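PDB 3QFW: ribulose-1,5-bisphosphate carboxylase/oxygenase large subunit from Rhodopseudomonas palustris, which is assigned ribulose-bisphosphate carboxylase activity and magnesium binding, but as a Rubisco-like protein may catalyse a related reaction. Local coordinates for residues G217-E222 / A247-V252; S237-I242 / V251-A256. One frame throughout, in Å; residues are numbered along the deposited sequence.

Contact 1. Residues G217-E222 / A247-V252; sequences GVIRDE and AGLVVV
L249 and R220 bury the most surface here, and each has its own partner. L249 precedes strand 250-253 and points its side chain at helix 209-222. There it meets I219, and the two side chains cross obliquely. L249 CD1 lies 3.7 Å from I219 CG2, and L249 CD2 is looser, at 4.2 Å from the same methyl. The torsion of I219 presents that methyl: CG2 is anti to the backbone N, while CG1 sits beside N (chi1 -68°) and carries the ethyl arm away from L249. I219 also packs on F177 of helix 177-195 and on V227 of strand 226-229, and L249 shares V227 with it. This half is buried and wholly apolar.

The other half is exposed. R220 runs outward from the helix and bends at chi3 (76°), which brings its guanidinium to the methyl of A247. R220 NH2 is 3.3 Å from A247 CB, and R220 NE is 3.6 Å from that same carbon. The approach is oblique and purely van der Waals. A247 has a positive phi and lies in the loop that leads the chain into L249. The arrangement is that of a beta/alpha barrel of the TIM type. A helix of the outer layer packs on the residues that enter a strand of the inner barrel.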
loop_
_atom_site.group_PDB
_atom_site.type_symbol
_atom_site.label_atom_id
_atom_site.label_comp_id
_atom_site.label_asym_id
_atom_site.label_seq_id
_atom_site.Cartn_x
_atom_site.Cartn_y
_atom_site.Cartn_z
ATOM N N GLY B 217 11.095 12.008 -16.415
ATOM C CA GLY B 217 11.981 12.505 -17.453
ATOM C C GLY B 217 11.219 13.003 -18.668
ATOM O O GLY B 217 11.503 14.082 -19.191
ATOM N N VAL B 218 10.251 12.212 -19.121
ATOM C CA VAL B 218 9.416 12.592 -20.254
ATOM C C VAL B 218 8.618 13.860 -19.942
ATOM O O VAL B 218 8.558 14.783 -20.752
ATOM C CB VAL B 218 8.447 11.457 -20.651
ATOM C CG1 VAL B 218 7.471 11.930 -21.730
ATOM C CG2 VAL B 218 9.224 10.217 -21.109
ATOM N N ILE B 219 8.014 13.899 -18.758
ATOM C CA ILE B 219 7.235 15.054 -18.333
ATOM C C ILE B 219 8.055 16.333 -18.459
ATOM O O ILE B 219 7.629 17.299 -19.076
ATOM C CB ILE B 219 6.758 14.897 -16.875
ATOM C CG1 ILE B 219 5.742 13.766 -16.797
ATOM C CG2 ILE B 219 6.153 16.202 -16.359
ATOM C CD1 ILE B 219 4.831 13.751 -17.985
ATOM N N ARG B 220 9.247 16.311 -17.876
ATOM C CA ARG B 220 10.133 17.461 -17.906
ATOM C C ARG B 220 10.557 17.802 -19.333
ATOM O O ARG B 220 10.604 18.972 -19.707
ATOM C CB ARG B 220 11.354 17.216 -17.012
ATOM C CG ARG B 220 10.987 16.786 -15.591
ATOM C CD ARG B 220 12.164 16.890 -14.622
ATOM N NE ARG B 220 12.430 18.274 -14.235
ATOM C CZ ARG B 220 13.605 18.884 -14.382
ATOM N NH1 ARG B 220 14.630 18.227 -14.908
ATOM N NH2 ARG B 220 13.754 20.151 -14.006
ATOM N N ASP B 221 10.863 16.783 -20.129
ATOM C CA ASP B 221 11.276 17.003 -21.513
ATOM C C ASP B 221 10.155 17.590 -22.370
ATOM O O ASP B 221 10.408 18.349 -23.306
ATOM C CB ASP B 221 11.806 15.710 -22.135
ATOM C CG ASP B 221 13.094 15.248 -21.495
ATOM O OD1 ASP B 221 13.781 16.093 -20.877
ATOM O OD2 ASP B 221 13.420 14.042 -21.607
ATOM N N GLU B 222 8.917 17.236 -22.044
ATOM C CA GLU B 222 7.763 17.709 -22.795
ATOM C C GLU B 222 7.270 19.072 -22.309
ATOM O O GLU B 222 6.375 19.661 -22.908
ATOM C CB GLU B 222 6.632 16.682 -22.739
ATOM C CG GLU B 222 6.941 15.384 -23.471
ATOM C CD GLU B 222 7.180 15.598 -24.952
ATOM O OE1 GLU B 222 6.632 16.576 -25.510
ATOM O OE2 GLU B 222 7.916 14.793 -25.558
ATOM N N ALA B 247 10.769 19.143 -9.238
ATOM C CA ALA B 247 11.324 20.359 -9.841
ATOM C C ALA B 247 10.284 21.407 -10.257
ATOM O O ALA B 247 10.315 21.912 -11.385
ATOM C CB ALA B 247 12.211 19.990 -11.041
ATOM N N GLY B 248 9.370 21.742 -9.349
ATOM C CA GLY B 248 8.411 22.805 -9.597
ATOM C C GLY B 248 7.139 22.360 -10.292
ATOM O O GLY B 248 6.258 23.181 -10.605
ATOM N N LEU B 249 7.048 21.061 -10.560
ATOM C CA LEU B 249 5.834 20.478 -11.108
ATOM C C LEU B 249 4.764 20.478 -10.028
ATOM O O LEU B 249 5.075 20.323 -8.851
ATOM C CB LEU B 249 6.092 19.029 -11.535
ATOM C CG LEU B 249 7.056 18.773 -12.691
ATOM C CD1 LEU B 249 7.140 17.280 -12.989
ATOM C CD2 LEU B 249 6.610 19.537 -13.919
ATOM N N VAL B 250 3.506 20.637 -10.412
ATOM C CA VAL B 250 2.437 20.441 -9.444
ATOM C C VAL B 250 2.275 18.929 -9.240
ATOM O O VAL B 250 2.044 18.183 -10.200
ATOM C CB VAL B 250 1.117 21.079 -9.898
ATOM C CG1 VAL B 250 0.024 20.818 -8.877
ATOM C CG2 VAL B 250 1.295 22.601 -10.115
ATOM N N VAL B 251 2.416 18.476 -7.999
ATOM C CA VAL B 251 2.272 17.043 -7.709
ATOM C C VAL B 251 0.877 16.751 -7.186
ATOM O O VAL B 251 0.513 17.177 -6.087
ATOM C CB VAL B 251 3.297 16.561 -6.688
ATOM C CG1 VAL B 251 3.040 15.060 -6.330
ATOM C CG2 VAL B 251 4.704 16.762 -7.229
ATOM N N VAL B 252 0.096 16.029 -7.979
ATOM C CA VAL B 252 -1.285 15.726 -7.626
ATOM C C VAL B 252 -1.339 14.285 -7.126
ATOM O O VAL B 252 -0.963 13.361 -7.848
ATOM C CB VAL B 252 -2.219 15.848 -8.842
ATOM C CG1 VAL B 252 -3.665 15.619 -8.426
ATOM C CG2 VAL B 252 -2.057 17.215 -9.539
#

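Contact 2. Residues S237-I242 / V251-A256; sequences SNFHAI and VVAHPA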
loop_
_atom_site.group_PDB
_atom_site.type_symbol
_atom_site.label_atom_id
_atom_site.label_comp_id
_atom_site.label_asym_id
_atom_site.label_seq_id
_atom_site.Cartn_x
_atom_site.Cartn_y
_atom_site.Cartn_z
ATOM N N SER B 237 7.345 5.905 0.303
ATOM C CA SER B 237 8.753 6.294 0.276
ATOM C C SER B 237 9.188 6.708 -1.130
ATOM O O SER B 237 9.908 7.692 -1.296
ATOM C CB SER B 237 9.669 5.218 0.859
ATOM O OG SER B 237 9.507 5.116 2.260
ATOM N N ASN B 238 8.732 5.986 -2.147
ATOM C CA ASN B 238 9.026 6.385 -3.527
ATOM C C ASN B 238 8.260 7.620 -4.004
ATOM O O ASN B 238 8.779 8.443 -4.780
ATOM C CB ASN B 238 8.788 5.202 -4.451
ATOM C CG ASN B 238 9.514 3.979 -3.982
ATOM O OD1 ASN B 238 10.747 3.950 -3.951
ATOM N ND2 ASN B 238 8.761 2.962 -3.575
ATOM N N PHE B 239 7.021 7.752 -3.541
ATOM C CA PHE B 239 6.250 8.957 -3.812
ATOM C C PHE B 239 7.044 10.161 -3.318
ATOM O O PHE B 239 7.219 11.145 -4.041
ATOM C CB PHE B 239 4.883 8.904 -3.128
ATOM C CG PHE B 239 4.140 10.236 -3.138
ATOM C CD1 PHE B 239 3.634 10.755 -4.324
ATOM C CD2 PHE B 239 3.946 10.945 -1.963
ATOM C CE1 PHE B 239 2.947 11.981 -4.347
ATOM C CE2 PHE B 239 3.262 12.178 -1.965
ATOM C CZ PHE B 239 2.759 12.693 -3.162
ATOM N N HIS B 240 7.556 10.063 -2.095
ATOM C CA HIS B 240 8.310 11.167 -1.498
ATOM C C HIS B 240 9.580 11.453 -2.296
ATOM O O HIS B 240 9.950 12.614 -2.513
ATOM C CB HIS B 240 8.655 10.818 -0.058
ATOM C CG HIS B 240 9.238 11.950 0.726
ATOM N ND1 HIS B 240 8.673 13.206 0.760
ATOM C CD2 HIS B 240 10.329 12.005 1.526
ATOM C CE1 HIS B 240 9.396 13.988 1.543
ATOM N NE2 HIS B 240 10.406 13.283 2.020
ATOM N N ALA B 241 10.248 10.388 -2.734
ATOM C CA ALA B 241 11.448 10.520 -3.558
ATOM C C ALA B 241 11.164 11.279 -4.850
ATOM O O ALA B 241 11.970 12.109 -5.270
ATOM C CB ALA B 241 12.038 9.148 -3.872
ATOM N N ILE B 242 10.028 10.984 -5.484
ATOM C CA ILE B 242 9.632 11.680 -6.709
ATOM C C ILE B 242 9.317 13.145 -6.428
ATOM O O ILE B 242 9.647 14.024 -7.229
ATOM C CB ILE B 242 8.419 11.015 -7.400
ATOM C CG1 ILE B 242 8.868 9.787 -8.189
ATOM C CG2 ILE B 242 7.747 11.973 -8.368
ATOM C CD1 ILE B 242 9.738 10.113 -9.398
ATOM N N VAL B 251 2.416 18.476 -7.999
ATOM C CA VAL B 251 2.272 17.043 -7.709
ATOM C C VAL B 251 0.877 16.751 -7.186
ATOM O O VAL B 251 0.513 17.177 -6.087
ATOM C CB VAL B 251 3.297 16.561 -6.688
ATOM C CG1 VAL B 251 3.040 15.060 -6.330
ATOM C CG2 VAL B 251 4.704 16.762 -7.229
ATOM N N VAL B 252 0.096 16.029 -7.979
ATOM C CA VAL B 252 -1.285 15.726 -7.626
ATOM C C VAL B 252 -1.339 14.285 -7.126
ATOM O O VAL B 252 -0.963 13.361 -7.848
ATOM C CB VAL B 252 -2.219 15.848 -8.842
ATOM C CG1 VAL B 252 -3.665 15.619 -8.426
ATOM C CG2 VAL B 252 -2.057 17.215 -9.539
ATOM N N ALA B 253 -1.812 14.089 -5.904
ATOM C CA ALA B 253 -1.918 12.741 -5.365
ATOM C C ALA B 253 -3.298 12.144 -5.640
ATOM O O ALA B 253 -4.304 12.856 -5.624
ATOM C CB ALA B 253 -1.606 12.733 -3.876
ATOM N N HIS B 254 -3.322 10.841 -5.923
ATOM C CA HIS B 254 -4.552 10.081 -6.135
ATOM C C HIS B 254 -4.680 8.997 -5.058
ATOM O O HIS B 254 -3.678 8.426 -4.621
ATOM C CB HIS B 254 -4.533 9.412 -7.514
ATOM C CG HIS B 254 -5.833 8.766 -7.886
ATOM N ND1 HIS B 254 -6.130 7.456 -7.576
ATOM C CD2 HIS B 254 -6.921 9.258 -8.529
ATOM C CE1 HIS B 254 -7.343 7.166 -8.014
ATOM N NE2 HIS B 254 -7.844 8.242 -8.603
ATOM N N PRO B 255 -5.916 8.693 -4.640
ATOM C CA PRO B 255 -6.075 7.805 -3.485
ATOM C C PRO B 255 -6.175 6.300 -3.806
ATOM O O PRO B 255 -6.582 5.541 -2.931
ATOM C CB PRO B 255 -7.392 8.291 -2.873
ATOM C CG PRO B 255 -8.199 8.704 -4.071
ATOM C CD PRO B 255 -7.188 9.358 -5.006
ATOM N N ALA B 256 -5.833 5.876 -5.018
ATOM C CA ALA B 256 -5.912 4.454 -5.359
ATOM C C ALA B 256 -5.227 3.590 -4.290
ATOM O O ALA B 256 -4.095 3.861 -3.917
ATOM C CB ALA B 256 -5.290 4.203 -6.722
#
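F239 packs on V251 and A253, joining helix 236-243 of the outer layer of the TIM-type barrel to the outward side of strand 250-253. F239 CB stays too far back to touch the strand. With CG anti to the backbone N (chi1 169°), the ring extends from the helix toward the strand. CG, CD1, CD2 and CE2 do not come within 4.5 Å of V251 or A253; F239 CD1 is 4.8 Å from V251 CG1. This leaves the contact to CE1 and CZ. F239 CE1 is 3.7 Å from V251 CG1. F239 CZ, at the tip, is 4.0 Å from that methyl and just within touch of A253 CB at 4.4 Å. V251 comes from the opposite direction, and its CG1 reaches the CE1-CZ side of the ring obliquely. A253 CB is oblique too. P231, V229 and F276 also pack on F239 and complete a buried apolar setting. N238 OD1 takes a hydrogen bond from L209 N of the second subunit. Past the strand, the chain turns at P255, whose CD sits above one face of the H254 ring, displaced toward its rim. A256 N donates to H254 ND1 at 3.0 Å, tilted 33° out of the ring plane.

Both contacts use strand 250-253, at successive places along the chain. Contact 1 sits at its entry and contact 2 further on, near its exit. Their centres are about 13 Å apart, and beyond the shared V251 and V252 they do not touch. The centre of contact 2 is about 8 Å from the centre of the chain, that of contact 1 about 17 Å. V252 touches neither helix segment; it packs on A202 of strand 200-202 and L228 of strand 226-229. In TIM-type barrels the active site lies at the C-terminal ends of the strands. Contact 2 is therefore probably nearer, with H254 just past the strand stacking on H167. Contact 1 lies toward the other end.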